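Lactate dehydrogenase, adjacent gene encodes predicted malate dehydrogenase (Cryptosporidium parvum, PDB 4ND2) probably catalyses the NAD-dependent interconversion of (S)-lactate and pyruvate. Local coordinates at residues Y21-N27 / S51-S57; A115-C119 / M243-Y247; A253-A259 / M272-I278. All coordinates share one frame; numbering follows the deposited sequence.

Interaction 1 (Y21-N27 / S51-S57); sequences YIVGKDN and SMVMFGS
Gly24 O, at the end of helix 14-26, is gripped by two donors: the backbone N of Asn27, in the Schellman motif that ends this helix, and Ser57 OG, which gives a short bond of 2.6 Å to Gly24 O. With OG anti to the backbone N (chi1 173°), Ser57 reaches across to that carbonyl. The thioether of Met52 lies directly against the bare backbone of Gly24, with SD 3.4 Å from Gly24 O.

Farther out, the extended methylenes of Lys25 run across one face of the Phe55 ring, CG sitting nearly over the centroid at 3.8 Å in a CH-pi contact. The ammonium end can then continue to a salt bridge with Asp26 of the second subunit. Phe55 also turns an edge toward the face of Tyr21, an offset edge-to-face pair with planes at 62°. A water donates to Lys25 O and, weakly, to Phe55 O.

Gly56, with positive phi, closes helix 40-55 with a second Schellman motif. The local axes of 21-26 and 51-55 cross at -42°; the helices they lie on belong to the Rossmann-type NAD-binding domain, and helix 14-26 is the one that follows its glycine-rich dinucleotide-binding turn.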
loop_
_atom_site.group_PDB
_atom_site.type_symbol
_atom_site.label_atom_id
_atom_site.label_comp_id
_atom_site.label_asym_id
_atom_site.label_seq_id
_atom_site.Cartn_x
_atom_site.Cartn_y
_atom_site.Cartn_z
ATOM N N TYR A 21 10.549 11.230 -4.824
ATOM C CA TYR A 21 9.125 11.081 -5.130
ATOM C C TYR A 21 8.564 9.787 -4.542
ATOM O O TYR A 21 7.532 9.790 -3.867
ATOM C CB TYR A 21 8.968 11.074 -6.657
ATOM C CG TYR A 21 7.587 11.294 -7.246
ATOM C CD1 TYR A 21 6.662 12.152 -6.657
ATOM C CD2 TYR A 21 7.243 10.697 -8.458
ATOM C CE1 TYR A 21 5.421 12.370 -7.235
ATOM C CE2 TYR A 21 6.008 10.911 -9.043
ATOM C CZ TYR A 21 5.102 11.751 -8.431
ATOM O OH TYR A 21 3.877 11.967 -9.023
ATOM N N ILE A 22 9.266 8.688 -4.797
ATOM C CA ILE A 22 8.823 7.355 -4.380
ATOM C C ILE A 22 8.997 7.144 -2.877
ATOM O O ILE A 22 8.106 6.598 -2.223
ATOM C CB ILE A 22 9.571 6.252 -5.166
ATOM C CG1 ILE A 22 9.282 6.379 -6.667
ATOM C CG2 ILE A 22 9.199 4.861 -4.657
ATOM C CD1 ILE A 22 7.817 6.319 -7.038
ATOM N N VAL A 23 10.138 7.570 -2.337
ATOM C CA VAL A 23 10.383 7.499 -0.894
ATOM C C VAL A 23 9.283 8.252 -0.148
ATOM O O VAL A 23 8.728 7.743 0.827
ATOM C CB VAL A 23 11.764 8.083 -0.509
ATOM C CG1 VAL A 23 11.871 8.315 0.993
ATOM C CG2 VAL A 23 12.888 7.168 -0.982
ATOM N N GLY A 24 8.984 9.463 -0.616
ATOM C CA GLY A 24 7.917 10.276 -0.042
ATOM C C GLY A 24 6.556 9.617 -0.157
ATOM O O GLY A 24 5.813 9.545 0.821
ATOM N N LYS A 25 6.234 9.126 -1.352
ATOM C CA LYS A 25 4.964 8.435 -1.587
ATOM C C LYS A 25 4.760 7.268 -0.618
ATOM O O LYS A 25 3.678 7.111 -0.057
ATOM C CB LYS A 25 4.885 7.933 -3.030
ATOM C CG LYS A 25 3.605 7.178 -3.360
ATOM C CD LYS A 25 3.592 6.700 -4.801
ATOM C CE LYS A 25 2.235 6.135 -5.192
ATOM N NZ LYS A 25 1.761 5.087 -4.251
ATOM N N ASP A 26 5.800 6.461 -0.423
ATOM C CA ASP A 26 5.725 5.291 0.464
ATOM C C ASP A 26 5.829 5.650 1.950
ATOM O O ASP A 26 5.650 4.785 2.806
ATOM C CB ASP A 26 6.836 4.290 0.127
ATOM C CG ASP A 26 6.712 3.711 -1.275
ATOM O OD1 ASP A 26 5.607 3.740 -1.857
ATOM O OD2 ASP A 26 7.731 3.220 -1.799
ATOM N N ASN A 27 6.132 6.914 2.253
ATOM C CA ASN A 27 6.425 7.344 3.621
ATOM C C ASN A 27 7.518 6.478 4.264
ATOM O O ASN A 27 7.453 6.145 5.447
ATOM C CB ASN A 27 5.152 7.355 4.478
ATOM C CG ASN A 27 5.338 8.077 5.808
ATOM O OD1 ASN A 27 6.098 9.039 5.916
ATOM N ND2 ASN A 27 4.636 7.615 6.825
ATOM N N SER A 51 2.739 17.025 -3.341
ATOM C CA SER A 51 2.147 15.717 -3.633
ATOM C C SER A 51 1.939 14.849 -2.389
ATOM O O SER A 51 1.153 13.906 -2.429
ATOM C CB SER A 51 3.006 14.951 -4.653
ATOM O OG SER A 51 4.183 14.418 -4.060
ATOM N N MET A 52 2.634 15.159 -1.294
ATOM C CA MET A 52 2.602 14.306 -0.098
ATOM C C MET A 52 1.198 14.146 0.480
ATOM O O MET A 52 0.791 13.030 0.819
ATOM C CB MET A 52 3.567 14.821 0.980
ATOM C CG MET A 52 5.047 14.649 0.656
ATOM S SD MET A 52 5.573 12.937 0.392
ATOM C CE MET A 52 5.463 12.813 -1.391
ATOM N N VAL A 53 0.456 15.248 0.580
ATOM C CA VAL A 53 -0.931 15.189 1.054
ATOM C C VAL A 53 -1.811 14.335 0.131
ATOM O O VAL A 53 -2.728 13.659 0.599
ATOM C CB VAL A 53 -1.544 16.600 1.246
ATOM C CG1 VAL A 53 -1.719 17.320 -0.086
ATOM C CG2 VAL A 53 -2.871 16.513 1.990
ATOM N N MET A 54 -1.517 14.344 -1.167
ATOM C CA MET A 54 -2.275 13.545 -2.135
ATOM C C MET A 54 -2.049 12.048 -1.903
ATOM O O MET A 54 -2.973 11.246 -2.042
ATOM C CB MET A 54 -1.884 13.901 -3.573
ATOM C CG MET A 54 -1.999 15.378 -3.933
ATOM S SD MET A 54 -1.310 15.694 -5.568
ATOM C CE MET A 54 -1.431 17.482 -5.647
ATOM N N PHE A 55 -0.816 11.688 -1.551
ATOM C CA PHE A 55 -0.450 10.300 -1.251
ATOM C C PHE A 55 -0.755 9.892 0.191
ATOM O O PHE A 55 -0.583 8.726 0.553
ATOM C CB PHE A 55 1.046 10.082 -1.502
ATOM C CG PHE A 55 1.467 10.250 -2.937
ATOM C CD1 PHE A 55 0.769 9.629 -3.968
ATOM C CD2 PHE A 55 2.599 10.989 -3.255
ATOM C CE1 PHE A 55 1.175 9.770 -5.284
ATOM C CE2 PHE A 55 3.008 11.132 -4.570
ATOM C CZ PHE A 55 2.296 10.521 -5.585
ATOM N N GLY A 56 -1.178 10.846 1.017
ATOM C CA GLY A 56 -1.418 10.596 2.432
ATOM C C GLY A 56 -0.145 10.335 3.223
ATOM O O GLY A 56 -0.175 9.622 4.225
ATOM N N SER A 57 0.969 10.910 2.774
ATOM C CA SER A 57 2.266 10.743 3.434
ATOM C C SER A 57 2.625 11.991 4.231
ATOM O O SER A 57 2.298 13.099 3.818
ATOM C CB SER A 57 3.355 10.488 2.391
ATOM O OG SER A 57 4.647 10.482 2.975
HETATM O O HOH W 1 1.916 7.298 2.271
#

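Interaction 2 (A115-C119 / M243-Y247); sequences AFVIC and MAEAY
Phe116 and Tyr247 lie ring on ring in an offset stack, planes only 6° apart and centroids separated by 4.6 Å. The offset sets the methylene of Phe116 against the flat face of Tyr247: Phe116 CB stands over the middle of the Tyr247 ring, 3.5 Å from its centroid, while Tyr247 CD1 rests over the Phe116 face toward its rim. Both side chains have CG anti to the backbone N, and the two run antiparallel, each passing over the other. Flat rings suit this place because they can lie face to face between strand and helix.

Two residues further along the strand, the branched Ile118 offers two methyl groups. Its CD1 reaches the helix backbone where Ala244 begins, 3.8 Å from Ala244 N and 3.9 Å from Met243 CB. Ala244, with only a methyl group, lets this CD1 come close to the helix backbone; its own CB is 4.3 Å from Ile118 CD1. The other branch, CG2, is met by the end of Met243, whose chain bends at chi3 (67°) to bring CE within 3.9 Å of Ile118 CG2.

The contact is apolar and buried, with helix 234-248 running nearly antiparallel to strand 116-119 across one face of the parallel Rossmann sheet. Strands 75-78 and 142-144 flank strand 116-119 and add Val75 and Cys143 to the packing, while Met243 also reaches strand 253-261 of the C-terminal domain.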
loop_
_atom_site.group_PDB
_atom_site.type_symbol
_atom_site.label_atom_id
_atom_site.label_comp_id
_atom_site.label_asym_id
_atom_site.label_seq_id
_atom_site.Cartn_x
_atom_site.Cartn_y
_atom_site.Cartn_z
ATOM N N ALA A 115 26.173 6.189 7.899
ATOM C CA ALA A 115 25.112 5.971 6.921
ATOM C C ALA A 115 25.387 4.742 6.060
ATOM O O ALA A 115 26.539 4.380 5.824
ATOM C CB ALA A 115 24.954 7.197 6.036
ATOM N N PHE A 116 24.314 4.103 5.603
ATOM C CA PHE A 116 24.401 3.058 4.590
ATOM C C PHE A 116 24.424 3.746 3.231
ATOM O O PHE A 116 23.484 4.459 2.885
ATOM C CB PHE A 116 23.199 2.118 4.698
ATOM C CG PHE A 116 23.234 0.961 3.737
ATOM C CD1 PHE A 116 24.281 0.048 3.769
ATOM C CD2 PHE A 116 22.209 0.766 2.821
ATOM C CE1 PHE A 116 24.312 -1.028 2.896
ATOM C CE2 PHE A 116 22.235 -0.309 1.946
ATOM C CZ PHE A 116 23.287 -1.207 1.985
ATOM N N VAL A 117 25.499 3.551 2.474
ATOM C CA VAL A 117 25.693 4.270 1.216
ATOM C C VAL A 117 25.377 3.383 0.018
ATOM O O VAL A 117 25.970 2.315 -0.141
ATOM C CB VAL A 117 27.134 4.804 1.088
ATOM C CG1 VAL A 117 27.343 5.483 -0.262
ATOM C CG2 VAL A 117 27.442 5.764 2.231
ATOM N N ILE A 118 24.447 3.840 -0.822
ATOM C CA ILE A 118 24.091 3.159 -2.066
ATOM C C ILE A 118 24.518 4.027 -3.253
ATOM O O ILE A 118 23.936 5.086 -3.495
ATOM C CB ILE A 118 22.573 2.890 -2.156
ATOM C CG1 ILE A 118 22.098 2.049 -0.963
ATOM C CG2 ILE A 118 22.230 2.193 -3.468
ATOM C CD1 ILE A 118 20.599 2.086 -0.739
ATOM N N CYS A 119 25.534 3.580 -3.986
ATOM C CA CYS A 119 26.006 4.299 -5.168
ATOM C C CYS A 119 25.196 3.929 -6.402
ATOM O O CYS A 119 24.858 2.763 -6.599
ATOM C CB CYS A 119 27.482 3.997 -5.426
ATOM S SG CYS A 119 28.576 4.549 -4.107
ATOM N N MET A 243 16.463 -1.188 -2.270
ATOM C CA MET A 243 17.672 -1.402 -1.469
ATOM C C MET A 243 17.629 -0.622 -0.155
ATOM O O MET A 243 18.020 -1.142 0.889
ATOM C CB MET A 243 18.922 -1.026 -2.271
ATOM C CG MET A 243 19.166 -1.938 -3.463
ATOM S SD MET A 243 20.577 -1.455 -4.474
ATOM C CE MET A 243 21.928 -1.743 -3.338
ATOM N N ALA A 244 17.147 0.619 -0.212
ATOM C CA ALA A 244 16.978 1.441 0.988
ATOM C C ALA A 244 15.964 0.823 1.953
ATOM O O ALA A 244 16.188 0.821 3.166
ATOM C CB ALA A 244 16.556 2.857 0.611
ATOM N N GLU A 245 14.860 0.310 1.406
ATOM C CA GLU A 245 13.843 -0.409 2.185
ATOM C C GLU A 245 14.425 -1.593 2.955
ATOM O O GLU A 245 14.112 -1.796 4.129
ATOM C CB GLU A 245 12.747 -0.962 1.272
ATOM C CG GLU A 245 11.753 0.044 0.723
ATOM C CD GLU A 245 10.802 -0.592 -0.278
ATOM O OE1 GLU A 245 10.697 -1.837 -0.294
ATOM O OE2 GLU A 245 10.161 0.147 -1.054
ATOM N N ALA A 246 15.242 -2.391 2.269
ATOM C CA ALA A 246 15.857 -3.575 2.866
ATOM C C ALA A 246 16.688 -3.216 4.093
ATOM O O ALA A 246 16.645 -3.919 5.104
ATOM C CB ALA A 246 16.717 -4.298 1.841
ATOM N N TYR A 247 17.435 -2.119 4.001
ATOM C CA TYR A 247 18.243 -1.638 5.113
ATOM C C TYR A 247 17.371 -1.088 6.242
ATOM O O TYR A 247 17.499 -1.510 7.389
ATOM C CB TYR A 247 19.232 -0.563 4.640
ATOM C CG TYR A 247 20.111 -0.028 5.747
ATOM C CD1 TYR A 247 21.227 -0.739 6.179
ATOM C CD2 TYR A 247 19.822 1.183 6.372
ATOM C CE1 TYR A 247 22.030 -0.262 7.202
ATOM C CE2 TYR A 247 20.624 1.670 7.392
ATOM C CZ TYR A 247 21.724 0.944 7.804
ATOM O OH TYR A 247 22.522 1.426 8.814
#

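Interaction 3 (A253-A259 / M272-I278); sequences AVVPCSA and MGVPTII
The two strands of a beta hairpin in the C-terminal domain, 253-261 and 270-279, pair here in antiparallel register, with Val255 opposite Thr276 and Cys257 opposite Val274 as hydrogen-bonded pairs. Val255 O is the doubly used acceptor: Thr276 N donates from above the carbonyl plane, whereas Thr276 OG1, 2.7 Å from Val255 O, lies in that plane on a lone pair. A chi1 of 70° holds OG1 between its own backbone N and carbonyl carbon, facing the neighbouring strand. Threonine suits the site because its hydroxyl adds a bond across the strands while CG2 packs 3.7 Å from Ala259 CB. Cys257 SG sits beside the same threonine, 3.6 Å from Thr276 OG1.

On this face Ile278 extends CD1 over Val255, 3.7 Å from Val255 CB, and branched side chains suit a sheet surface covered by Met243 and Ala246 of helix 234-248. On the other face Val254 CG2 meets Ile277 CD1 at 3.6 Å.

Pro256 and Pro275 face each other as a non-hydrogen-bonded pair, CA atoms 4.1 Å apart. Neither proline has an N-H to offer, yet the pairing of these strands loses nothing, since at such a position the N-H would point away from the partner strand. Pro256 CA instead makes a CA-H...O contact of 3.3 Å with Val274 O. Gly273, opposite Ser258, adds no side chain to this face, while the Ser258 hydroxyl is hydrogen-bonded to Asp125.

Strand 284-286 continues the pairing beyond 270-279, and Val254 N is hydrogen-bonded to Asp168 of the fourth subunit. The whole is a twisted antiparallel beta hairpin, built into the alpha/beta C-terminal domain of the lactate/malate dehydrogenase family.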
loop_
_atom_site.group_PDB
_atom_site.type_symbol
_atom_site.label_atom_id
_atom_site.label_comp_id
_atom_site.label_asym_id
_atom_site.label_seq_id
_atom_site.Cartn_x
_atom_site.Cartn_y
_atom_site.Cartn_z
ATOM N N ALA A 253 16.683 -9.166 3.003
ATOM C CA ALA A 253 16.258 -9.407 1.631
ATOM C C ALA A 253 17.446 -9.846 0.788
ATOM O O ALA A 253 18.563 -9.369 0.983
ATOM C CB ALA A 253 15.639 -8.148 1.041
ATOM N N VAL A 254 17.197 -10.757 -0.149
ATOM C CA VAL A 254 18.216 -11.155 -1.109
ATOM C C VAL A 254 18.275 -10.083 -2.192
ATOM O O VAL A 254 17.338 -9.927 -2.976
ATOM C CB VAL A 254 17.928 -12.528 -1.747
ATOM C CG1 VAL A 254 19.014 -12.877 -2.758
ATOM C CG2 VAL A 254 17.831 -13.607 -0.680
ATOM N N VAL A 255 19.375 -9.340 -2.215
ATOM C CA VAL A 255 19.525 -8.206 -3.115
ATOM C C VAL A 255 20.771 -8.379 -3.982
ATOM O O VAL A 255 21.891 -8.333 -3.469
ATOM C CB VAL A 255 19.641 -6.892 -2.314
ATOM C CG1 VAL A 255 19.794 -5.697 -3.249
ATOM C CG2 VAL A 255 18.426 -6.712 -1.413
ATOM N N PRO A 256 20.586 -8.585 -5.298
ATOM C CA PRO A 256 21.750 -8.518 -6.174
ATOM C C PRO A 256 22.241 -7.075 -6.249
ATOM O O PRO A 256 21.485 -6.188 -6.638
ATOM C CB PRO A 256 21.219 -8.996 -7.535
ATOM C CG PRO A 256 19.836 -9.497 -7.296
ATOM C CD PRO A 256 19.346 -8.843 -6.047
ATOM N N CYS A 257 23.481 -6.843 -5.834
ATOM C CA CYS A 257 24.066 -5.504 -5.863
ATOM C C CYS A 257 25.590 -5.590 -5.896
ATOM O O CYS A 257 26.167 -6.665 -5.683
ATOM C CB CYS A 257 23.591 -4.680 -4.659
ATOM S SG CYS A 257 24.241 -5.187 -3.053
ATOM N N SER A 258 26.235 -4.463 -6.185
ATOM C CA SER A 258 27.690 -4.411 -6.212
ATOM C C SER A 258 28.187 -4.319 -4.775
ATOM O O SER A 258 28.030 -3.285 -4.122
ATOM C CB SER A 258 28.183 -3.229 -7.048
ATOM O OG SER A 258 29.589 -3.291 -7.232
ATOM N N ALA A 259 28.753 -5.420 -4.282
ATOM C CA ALA A 259 29.211 -5.515 -2.898
ATOM C C ALA A 259 30.626 -6.076 -2.834
ATOM O O ALA A 259 31.102 -6.694 -3.786
ATOM C CB ALA A 259 28.267 -6.389 -2.091
ATOM N N MET A 272 31.801 -6.269 -6.877
ATOM C CA MET A 272 31.111 -6.718 -8.085
ATOM C C MET A 272 29.694 -7.189 -7.765
ATOM O O MET A 272 29.351 -7.412 -6.604
ATOM C CB MET A 272 31.895 -7.841 -8.769
ATOM C CG MET A 272 31.921 -9.157 -8.006
ATOM S SD MET A 272 32.717 -10.474 -8.944
ATOM C CE MET A 272 32.439 -11.870 -7.862
ATOM N N GLY A 273 28.883 -7.346 -8.806
ATOM C CA GLY A 273 27.507 -7.800 -8.653
ATOM C C GLY A 273 27.410 -9.220 -8.122
ATOM O O GLY A 273 27.890 -10.159 -8.757
ATOM N N VAL A 274 26.791 -9.366 -6.952
ATOM C CA VAL A 274 26.547 -10.672 -6.338
ATOM C C VAL A 274 25.225 -10.647 -5.574
ATOM O O VAL A 274 24.756 -9.569 -5.202
ATOM C CB VAL A 274 27.666 -11.063 -5.347
ATOM C CG1 VAL A 274 28.958 -11.376 -6.088
ATOM C CG2 VAL A 274 27.892 -9.968 -4.308
ATOM N N PRO A 275 24.625 -11.829 -5.324
ATOM C CA PRO A 275 23.441 -11.872 -4.459
ATOM C C PRO A 275 23.811 -11.680 -2.987
ATOM O O PRO A 275 24.509 -12.517 -2.411
ATOM C CB PRO A 275 22.854 -13.274 -4.703
ATOM C CG PRO A 275 23.669 -13.895 -5.792
ATOM C CD PRO A 275 24.975 -13.166 -5.833
ATOM N N THR A 276 23.362 -10.575 -2.398
ATOM C CA THR A 276 23.646 -10.268 -1.000
ATOM C C THR A 276 22.398 -10.443 -0.149
ATOM O O THR A 276 21.290 -10.529 -0.673
ATOM C CB THR A 276 24.112 -8.808 -0.822
ATOM O OG1 THR A 276 23.009 -7.922 -1.055
ATOM C CG2 THR A 276 25.247 -8.471 -1.778
ATOM N N ILE A 277 22.598 -10.492 1.164
ATOM C CA ILE A 277 21.523 -10.322 2.129
ATOM C C ILE A 277 21.707 -8.937 2.745
ATOM O O ILE A 277 22.767 -8.649 3.298
ATOM C CB ILE A 277 21.575 -11.382 3.250
ATOM C CG1 ILE A 277 21.538 -12.801 2.664
ATOM C CG2 ILE A 277 20.436 -11.176 4.240
ATOM C CD1 ILE A 277 20.320 -13.094 1.815
ATOM N N ILE A 278 20.687 -8.085 2.635
ATOM C CA ILE A 278 20.743 -6.736 3.207
ATOM C C ILE A 278 19.785 -6.598 4.392
ATOM O O ILE A 278 18.611 -6.972 4.305
ATOM C CB ILE A 278 20.439 -5.648 2.153
ATOM C CG1 ILE A 278 21.521 -5.669 1.066
ATOM C CG2 ILE A 278 20.363 -4.270 2.808
ATOM C CD1 ILE A 278 21.366 -4.617 -0.009
#

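Overall arrangement
From the N terminus, interaction 1 comes first, closing a short loop that runs through strand 30-34 and brings two helices of the NAD-binding domain together. Interaction 2 spans a far longer stretch, joining the sheet of that domain to helix 234-248 of the C-terminal domain. Interaction 3 closes the hairpin that follows this helix. The three loops succeed one another without nesting or crossing. In space, interactions 2 and 3 are neighbours, their centres about 11 Å apart: Met243 packs on Val255 and Cys257, and Ala246 on Ile278, so that the helix lies between the Rossmann sheet and the hairpin. Interaction 1 touches interaction 2 where Asp26 approaches Glu245, but stays clear of interaction 3.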